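Xylanase Y (Bacillus halodurans, PDB 1WU4) hydrolyses xylooligosaccharides of three or more units, releasing xylose from the reducing end with inversion of anomeric configuration. Local coordinates at residues A[81-86]-A[141-146]; A[136-141]-A[156-161]. The protein carries 1 engineered substitution. All blocks are in the same frame, centred on the assembly; numbering follows the deposited sequence.

Two contacts that share helix 127-144 illustrate how an (alpha/alpha)6 barrel is knitted together from helices and the turns between them. Starting from the N terminus, the chain runs through helix 69-81, turns at Met82 to Arg84 and continues as helix 85-99; contact 1 closes a loop when the end of helix 127-144 returns to that turn. Contact 2 opens at 136-141, before contact 1 has closed at 141-146, and closes a much shorter loop at 156-161, so the two loops cross, with Ser141 common to both. The contact centres lie about 11 Å apart; contact 1 joins the surface end of the shared helix to the 82-84 turn and helix 85-99, contact 2 joins its buried side to helix 154-167.

Contact 1: residues A[81-86]-A[141-146]; sequences QMDRKD and SHRWGD
Trp144, in the last turn of helix 127-144, reaches across to Asp83, in the Schellman motif that ends helix 69-81, and to Lys85, at the start of helix 85-99, joining the end of one helix of the (alpha/alpha)6 barrel to the turn between two others. The indole NE1 gives Asp83 OD1 a hydrogen bond of 2.9 Å that is almost straight, at 175°, and lies in the ring plane. Over one face of the indole, Lys85 CB stands 3.6 Å from the centroid of the six-membered ring in a CH-pi contact. The rest of the lysine chain slides on past the ring, Lys85 CG 3.6 Å from Trp144 CE3, and leads NZ away to Asp89 and Tyr154. The opposite indole face is covered toward its rim by Arg143 CB.

The Asp83 carboxylate also stacks on the Arg143 guanidinium, their planes 18° apart. Since OD1 sits above the guanidinium centre, the long salt bridge of 3.7 Å from Asp83 OD1 to Arg143 NH2 is one of charge alone. A chi1 of -165° carries the carboxylate out between guanidinium and indole, where OD1 meets NE1 while Asp83 CB and CG also lie against the guanidinium. Arg143 is positioned in turn by Val80 O, which accepts from NH1, and by a cation-pi contact with Trp379. A water bridges the two segments: it accepts from Arg143 NH1 at 3.0 Å and donates to Gln81 O at 3.2 Å.

Contact 2: residues A[136-141]-A[156-161]; sequences ALFFAS and EQARKL
Ala158 turns its methyl group into the corner between Leu137 and Phe138, where segments 136-141 and 156-161 of helices 127-144 and 154-167 run nearly antiparallel (154°), their axes 8.5 Å apart. The aromatic contact is a CH-pi interaction: Ala158 CB lies 3.6 Å from the centroid of the Phe138 ring and only 8° off its normal, so all six ring carbons are about equally near. The ring's edge is used differently, Arg159 CG approaching CE1 of Phe138 at 3.9 Å close to the ring plane. Phe138 reaches this place with CG beside its backbone N (chi1 -81°), which swings the ring toward the partner helix. Replacing Phe138 with an alanine would probably open a gap over the Ala158 methyl and take away the ring edge against which Arg159 CG rests.

The remaining contacts are aliphatic. Leu137 CB meets Ala158 CB at 3.9 Å, while Leu137 CD1 reaches Gln157 CB at 4.0 Å; the amide end of Gln157 turns away to Asn153. Beyond them, Trp92 of helix 85-99 touches both Leu137 and Gln157. With an alanine at its centre, this contact is an instance of the antiparallel packing of successive helices in the (alpha/alpha)6 barrel of glycoside hydrolase family 8.

Contact 1: residues A[81-86]-A[141-146]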
ATOM      1  N   GLN A  81      10.840  -6.120  -4.801  1.00  9.84           N
ATOM      2  CA  GLN A  81      11.068  -6.923  -3.600  1.00  9.68           C
ATOM      3  C   GLN A  81      11.501  -8.336  -4.003  1.00 10.31           C
ATOM      4  O   GLN A  81      12.281  -8.982  -3.301  1.00 12.64           O
ATOM      5  CB  GLN A  81       9.796  -7.017  -2.749  1.00  9.92           C
ATOM      6  CG  GLN A  81       9.390  -5.732  -2.033  1.00  9.77           C
ATOM      7  CD  GLN A  81      10.456  -5.225  -1.079  1.00  9.48           C
ATOM      8  OE1 GLN A  81      11.265  -6.000  -0.563  1.00 10.36           O
ATOM      9  NE2 GLN A  81      10.453  -3.920  -0.827  1.00  9.84           N
ATOM     10  N   MET A  82      10.997  -8.802  -5.144  1.00 10.14           N
ATOM     11  CA  MET A  82      11.309 -10.140  -5.645  1.00 12.25           C
ATOM     12  C   MET A  82      12.518 -10.173  -6.579  1.00 12.06           C
ATOM     13  O   MET A  82      12.862 -11.222  -7.129  1.00 13.71           O
ATOM     14  CB  MET A  82      10.093 -10.721  -6.375  1.00 12.80           C
ATOM     15  CG  MET A  82       8.881 -10.964  -5.491  1.00 17.34           C
ATOM     16  SD  MET A  82       9.180 -12.194  -4.207  1.00 18.78           S
ATOM     17  CE  MET A  82       9.295 -13.677  -5.190  1.00 22.20           C
ATOM     18  N   ASP A  83      13.159  -9.023  -6.756  1.00 13.04           N
ATOM     19  CA  ASP A  83      14.327  -8.916  -7.622  1.00 10.65           C
ATOM     20  C   ASP A  83      14.008  -9.343  -9.053  1.00 13.48           C
ATOM     21  O   ASP A  83      14.738 -10.128  -9.659  1.00 15.81           O
ATOM     22  CB  ASP A  83      15.483  -9.756  -7.062  1.00 14.08           C
ATOM     23  CG  ASP A  83      16.816  -9.412  -7.700  1.00 15.14           C
ATOM     24  OD1 ASP A  83      17.008  -8.236  -8.073  1.00 17.30           O
ATOM     25  OD2 ASP A  83      17.680 -10.309  -7.811  1.00 20.17           O
ATOM     26  N   ARG A  84      12.907  -8.821  -9.582  1.00 11.18           N
ATOM     27  CA  ARG A  84      12.492  -9.123 -10.946  1.00 10.34           C
ATOM     28  C   ARG A  84      12.410  -7.831 -11.756  1.00 10.49           C
ATOM     29  O   ARG A  84      11.337  -7.264 -11.947  1.00 11.49           O
ATOM     30  CB  ARG A  84      11.140  -9.846 -10.941  1.00 10.91           C
ATOM     31  CG  ARG A  84      11.211 -11.293 -10.445  1.00 12.30           C
ATOM     32  CD  ARG A  84      12.085 -12.148 -11.361  1.00 13.13           C
ATOM     33  NE  ARG A  84      11.530 -12.252 -12.710  1.00 13.71           N
ATOM     34  CZ  ARG A  84      10.532 -13.062 -13.051  1.00 15.11           C
ATOM     35  NH1 ARG A  84       9.970 -13.852 -12.144  1.00 16.78           N
ATOM     36  NH2 ARG A  84      10.089 -13.076 -14.300  1.00 15.87           N
ATOM     37  N   LYS A  85      13.567  -7.372 -12.227  1.00 11.55           N
ATOM     38  CA  LYS A  85      13.670  -6.144 -13.009  1.00 10.20           C
ATOM     39  C   LYS A  85      12.898  -6.228 -14.324  1.00 11.27           C
ATOM     40  O   LYS A  85      12.371  -5.226 -14.807  1.00 12.52           O
ATOM     41  CB  LYS A  85      15.143  -5.841 -13.293  1.00 12.21           C
ATOM     42  CG  LYS A  85      15.406  -4.490 -13.946  1.00 13.22           C
ATOM     43  CD  LYS A  85      16.905  -4.261 -14.117  1.00 15.35           C
ATOM     44  CE  LYS A  85      17.215  -2.851 -14.590  1.00 15.73           C
ATOM     45  NZ  LYS A  85      16.621  -2.563 -15.924  1.00 18.01           N
ATOM     46  N   ASP A  86      12.829  -7.422 -14.903  1.00 11.80           N
ATOM     47  CA  ASP A  86      12.111  -7.598 -16.157  1.00 13.86           C
ATOM     48  C   ASP A  86      10.633  -7.249 -15.983  1.00 11.36           C
ATOM     49  O   ASP A  86      10.054  -6.538 -16.802  1.00 12.14           O
ATOM     50  CB  ASP A  86      12.283  -9.036 -16.670  1.00 13.02           C
ATOM     51  CG  ASP A  86      11.773 -10.084 -15.694  1.00 16.67           C
ATOM     52  OD1 ASP A  86      12.032  -9.962 -14.476  1.00 14.84           O
ATOM     53  OD2 ASP A  86      11.123 -11.047 -16.151  1.00 21.30           O
ATOM     54  N   SER A 141      16.235   1.736  -8.201  1.00 11.53           N
ATOM     55  CA  SER A 141      17.505   2.418  -8.408  1.00 11.08           C
ATOM     56  C   SER A 141      18.589   1.808  -7.527  1.00 12.11           C
ATOM     57  O   SER A 141      19.713   1.573  -7.971  1.00 12.91           O
ATOM     58  CB  SER A 141      17.363   3.905  -8.077  1.00 11.46           C
ATOM     59  OG  SER A 141      18.608   4.576  -8.196  1.00 12.81           O
ATOM     60  N   HIS A 142      18.242   1.550  -6.272  1.00 12.33           N
ATOM     61  CA  HIS A 142      19.194   1.000  -5.319  1.00 12.51           C
ATOM     62  C   HIS A 142      19.600  -0.446  -5.591  1.00 12.99           C
ATOM     63  O   HIS A 142      20.755  -0.819  -5.375  1.00 15.19           O
ATOM     64  CB  HIS A 142      18.629   1.152  -3.905  1.00 11.01           C
ATOM     65  CG  HIS A 142      18.318   2.571  -3.545  1.00 11.62           C
ATOM     66  ND1 HIS A 142      17.555   2.917  -2.450  1.00 10.90           N
ATOM     67  CD2 HIS A 142      18.655   3.735  -4.151  1.00 11.09           C
ATOM     68  CE1 HIS A 142      17.432   4.231  -2.400  1.00 11.02           C
ATOM     69  NE2 HIS A 142      18.089   4.752  -3.421  1.00 12.29           N
ATOM     70  N   ARG A 143      18.669  -1.261  -6.077  1.00 12.11           N
ATOM     71  CA  ARG A 143      18.989  -2.655  -6.364  1.00 11.53           C
ATOM     72  C   ARG A 143      19.664  -2.857  -7.714  1.00 13.10           C
ATOM     73  O   ARG A 143      20.598  -3.652  -7.833  1.00 14.34           O
ATOM     74  CB  ARG A 143      17.730  -3.530  -6.346  1.00 11.00           C
ATOM     75  CG  ARG A 143      17.013  -3.629  -5.015  1.00 12.67           C
ATOM     76  CD  ARG A 143      16.182  -4.912  -4.939  1.00 12.21           C
ATOM     77  NE  ARG A 143      17.034  -6.090  -4.782  1.00 12.84           N
ATOM     78  CZ  ARG A 143      16.590  -7.317  -4.517  1.00 10.55           C
ATOM     79  NH1 ARG A 143      15.291  -7.547  -4.382  1.00 11.42           N
ATOM     80  NH2 ARG A 143      17.450  -8.314  -4.368  1.00 13.74           N
ATOM     81  N   TRP A 144      19.197  -2.133  -8.724  1.00 14.11           N
ATOM     82  CA  TRP A 144      19.706  -2.309 -10.082  1.00 12.79           C
ATOM     83  C   TRP A 144      20.468  -1.152 -10.711  1.00 16.89           C
ATOM     84  O   TRP A 144      21.122  -1.329 -11.743  1.00 17.31           O
ATOM     85  CB  TRP A 144      18.537  -2.685 -10.997  1.00 13.68           C
ATOM     86  CG  TRP A 144      17.651  -3.751 -10.421  1.00 12.46           C
ATOM     87  CD1 TRP A 144      18.050  -4.937  -9.878  1.00 13.93           C
ATOM     88  CD2 TRP A 144      16.218  -3.740 -10.351  1.00 10.86           C
ATOM     89  NE1 TRP A 144      16.959  -5.668  -9.475  1.00 12.26           N
ATOM     90  CE2 TRP A 144      15.821  -4.958  -9.753  1.00 10.96           C
ATOM     91  CE3 TRP A 144      15.230  -2.822 -10.736  1.00 10.07           C
ATOM     92  CZ2 TRP A 144      14.478  -5.282  -9.531  1.00 11.82           C
ATOM     93  CZ3 TRP A 144      13.892  -3.147 -10.513  1.00 11.03           C
ATOM     94  CH2 TRP A 144      13.532  -4.367  -9.916  1.00 11.08           C
ATOM     95  N   GLY A 145      20.385   0.025 -10.104  1.00 14.55           N
ATOM     96  CA  GLY A 145      21.061   1.182 -10.657  1.00 15.17           C
ATOM     97  C   GLY A 145      20.183   1.848 -11.701  1.00 14.00           C
ATOM     98  O   GLY A 145      19.383   1.184 -12.363  1.00 17.24           O
ATOM     99  N   ASP A 146      20.321   3.161 -11.842  1.00 15.16           N
ATOM    100  CA  ASP A 146      19.537   3.916 -12.810  1.00 18.06           C
ATOM    101  C   ASP A 146      19.892   3.551 -14.245  1.00 20.01           C
ATOM    102  O   ASP A 146      21.066   3.433 -14.598  1.00 19.31           O
ATOM    103  CB  ASP A 146      19.743   5.416 -12.597  1.00 16.95           C
ATOM    104  CG  ASP A 146      18.799   5.994 -11.561  1.00 17.62           C
ATOM    105  OD1 ASP A 146      18.242   5.219 -10.751  1.00 15.39           O
ATOM    106  OD2 ASP A 146      18.620   7.229 -11.554  1.00 20.21           O
TER
HETATM  107  O   HOH W   1      15.199 -10.378  -3.421  1.00 27.59           O

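Contact 2: residues A[136-141]-A[156-161]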
ATOM      1  N   ALA A 136       8.973   2.486  -4.900  1.00  8.62           N
ATOM      2  CA  ALA A 136       9.369   1.345  -5.722  1.00  9.68           C
ATOM      3  C   ALA A 136      10.511   1.756  -6.651  1.00  8.34           C
ATOM      4  O   ALA A 136      11.455   0.993  -6.864  1.00  9.41           O
ATOM      5  CB  ALA A 136       8.183   0.836  -6.534  1.00  9.76           C
ATOM      6  N   LEU A 137      10.422   2.964  -7.198  1.00  7.94           N
ATOM      7  CA  LEU A 137      11.462   3.477  -8.084  1.00  8.50           C
ATOM      8  C   LEU A 137      12.775   3.694  -7.327  1.00  9.20           C
ATOM      9  O   LEU A 137      13.848   3.407  -7.860  1.00 10.53           O
ATOM     10  CB  LEU A 137      10.998   4.777  -8.747  1.00  9.61           C
ATOM     11  CG  LEU A 137       9.935   4.604  -9.837  1.00  9.43           C
ATOM     12  CD1 LEU A 137       9.283   5.940 -10.139  1.00 10.30           C
ATOM     13  CD2 LEU A 137      10.569   4.023 -11.094  1.00 11.89           C
ATOM     14  N   PHE A 138      12.709   4.200  -6.095  1.00  9.78           N
ATOM     15  CA  PHE A 138      13.934   4.383  -5.316  1.00 10.52           C
ATOM     16  C   PHE A 138      14.553   3.008  -5.070  1.00  8.99           C
ATOM     17  O   PHE A 138      15.763   2.834  -5.192  1.00 10.35           O
ATOM     18  CB  PHE A 138      13.660   5.052  -3.960  1.00  9.86           C
ATOM     19  CG  PHE A 138      13.524   6.552  -4.022  1.00  9.38           C
ATOM     20  CD1 PHE A 138      14.519   7.340  -4.602  1.00 10.03           C
ATOM     21  CD2 PHE A 138      12.416   7.181  -3.465  1.00  9.98           C
ATOM     22  CE1 PHE A 138      14.407   8.730  -4.622  1.00  9.94           C
ATOM     23  CE2 PHE A 138      12.296   8.571  -3.481  1.00  9.73           C
ATOM     24  CZ  PHE A 138      13.293   9.346  -4.061  1.00 10.65           C
ATOM     25  N   PHE A 139      13.723   2.030  -4.713  1.00  8.90           N
ATOM     26  CA  PHE A 139      14.228   0.683  -4.467  1.00  8.62           C
ATOM     27  C   PHE A 139      14.852   0.094  -5.734  1.00  8.30           C
ATOM     28  O   PHE A 139      15.895  -0.559  -5.671  1.00 10.58           O
ATOM     29  CB  PHE A 139      13.111  -0.243  -3.966  1.00  9.50           C
ATOM     30  CG  PHE A 139      12.677   0.018  -2.541  1.00  9.21           C
ATOM     31  CD1 PHE A 139      13.410   0.848  -1.695  1.00 11.31           C
ATOM     32  CD2 PHE A 139      11.541  -0.608  -2.038  1.00  8.24           C
ATOM     33  CE1 PHE A 139      13.012   1.044  -0.366  1.00  9.23           C
ATOM     34  CE2 PHE A 139      11.137  -0.419  -0.715  1.00  9.48           C
ATOM     35  CZ  PHE A 139      11.874   0.407   0.122  1.00 10.49           C
ATOM     36  N   ALA A 140      14.218   0.330  -6.881  1.00  9.79           N
ATOM     37  CA  ALA A 140      14.737  -0.174  -8.150  1.00 11.02           C
ATOM     38  C   ALA A 140      16.114   0.431  -8.417  1.00 11.17           C
ATOM     39  O   ALA A 140      17.048  -0.262  -8.817  1.00 11.62           O
ATOM     40  CB  ALA A 140      13.780   0.181  -9.281  1.00 10.35           C
ATOM     41  N   SER A 141      16.235   1.736  -8.201  1.00 11.53           N
ATOM     42  CA  SER A 141      17.505   2.418  -8.408  1.00 11.08           C
ATOM     43  C   SER A 141      18.589   1.808  -7.527  1.00 12.11           C
ATOM     44  O   SER A 141      19.713   1.573  -7.971  1.00 12.91           O
ATOM     45  CB  SER A 141      17.363   3.905  -8.077  1.00 11.46           C
ATOM     46  OG  SER A 141      18.608   4.576  -8.196  1.00 12.81           O
ATOM     47  N   GLU A 156      15.767   9.436 -10.662  1.00 10.93           N
ATOM     48  CA  GLU A 156      15.392  10.753 -11.167  1.00 11.41           C
ATOM     49  C   GLU A 156      13.877  10.824 -11.320  1.00  9.88           C
ATOM     50  O   GLU A 156      13.262  11.859 -11.062  1.00 11.80           O
ATOM     51  CB  GLU A 156      16.047  11.031 -12.521  1.00 11.38           C
ATOM     52  CG  GLU A 156      17.559  11.063 -12.494  1.00 14.27           C
ATOM     53  CD  GLU A 156      18.132  11.541 -13.806  1.00 14.19           C
ATOM     54  OE1 GLU A 156      18.117  12.766 -14.043  1.00 18.61           O
ATOM     55  OE2 GLU A 156      18.580  10.691 -14.603  1.00 20.09           O
ATOM     56  N   GLN A 157      13.279   9.717 -11.752  1.00 10.81           N
ATOM     57  CA  GLN A 157      11.835   9.655 -11.924  1.00 10.09           C
ATOM     58  C   GLN A 157      11.155   9.818 -10.566  1.00 10.93           C
ATOM     59  O   GLN A 157      10.173  10.548 -10.436  1.00 11.46           O
ATOM     60  CB  GLN A 157      11.435   8.313 -12.544  1.00 11.54           C
ATOM     61  CG  GLN A 157      11.901   8.098 -13.984  1.00 13.64           C
ATOM     62  CD  GLN A 157      11.272   9.074 -14.962  1.00 13.63           C
ATOM     63  OE1 GLN A 157      10.127   9.492 -14.791  1.00 15.79           O
ATOM     64  NE2 GLN A 157      12.013   9.427 -16.008  1.00 17.35           N
ATOM     65  N   ALA A 158      11.693   9.138  -9.557  1.00 11.78           N
ATOM     66  CA  ALA A 158      11.141   9.200  -8.208  1.00 10.98           C
ATOM     67  C   ALA A 158      11.204  10.608  -7.631  1.00  9.05           C
ATOM     68  O   ALA A 158      10.213  11.105  -7.100  1.00 10.66           O
ATOM     69  CB  ALA A 158      11.881   8.236  -7.295  1.00 11.14           C
ATOM     70  N   ARG A 159      12.364  11.251  -7.736  1.00 10.43           N
ATOM     71  CA  ARG A 159      12.521  12.602  -7.201  1.00  9.88           C
ATOM     72  C   ARG A 159      11.653  13.606  -7.944  1.00 10.33           C
ATOM     73  O   ARG A 159      11.094  14.522  -7.345  1.00 11.17           O
ATOM     74  CB  ARG A 159      13.989  13.035  -7.252  1.00 11.40           C
ATOM     75  CG  ARG A 159      14.894  12.240  -6.314  1.00 11.45           C
ATOM     76  CD  ARG A 159      16.257  12.905  -6.146  1.00 14.79           C
ATOM     77  NE  ARG A 159      17.008  12.967  -7.396  1.00 16.01           N
ATOM     78  CZ  ARG A 159      17.772  11.985  -7.863  1.00 19.58           C
ATOM     79  NH1 ARG A 159      17.898  10.853  -7.183  1.00 22.00           N
ATOM     80  NH2 ARG A 159      18.409  12.132  -9.018  1.00 23.45           N
ATOM     81  N   LYS A 160      11.537  13.424  -9.254  1.00 11.02           N
ATOM     82  CA  LYS A 160      10.726  14.308 -10.080  1.00 12.20           C
ATOM     83  C   LYS A 160       9.261  14.204  -9.657  1.00 10.09           C
ATOM     84  O   LYS A 160       8.574  15.211  -9.470  1.00 11.83           O
ATOM     85  CB  LYS A 160      10.863  13.903 -11.549  1.00 14.08           C
ATOM     86  CG  LYS A 160      10.153  14.811 -12.533  1.00 21.73           C
ATOM     87  CD  LYS A 160       9.869  14.088 -13.849  1.00 28.20           C
ATOM     88  CE  LYS A 160      11.086  13.338 -14.383  1.00 27.78           C
ATOM     89  NZ  LYS A 160      12.263  14.222 -14.602  1.00 33.58           N
ATOM     90  N   LEU A 161       8.786  12.971  -9.509  1.00  9.60           N
ATOM     91  CA  LEU A 161       7.402  12.743  -9.120  1.00  9.31           C
ATOM     92  C   LEU A 161       7.100  13.333  -7.747  1.00  8.44           C
ATOM     93  O   LEU A 161       6.091  14.016  -7.567  1.00  9.33           O
ATOM     94  CB  LEU A 161       7.096  11.244  -9.126  1.00 11.71           C
ATOM     95  CG  LEU A 161       5.661  10.845  -8.768  1.00 11.28           C
ATOM     96  CD1 LEU A 161       4.669  11.553  -9.688  1.00 14.22           C
ATOM     97  CD2 LEU A 161       5.521   9.331  -8.883  1.00 11.92           C
TER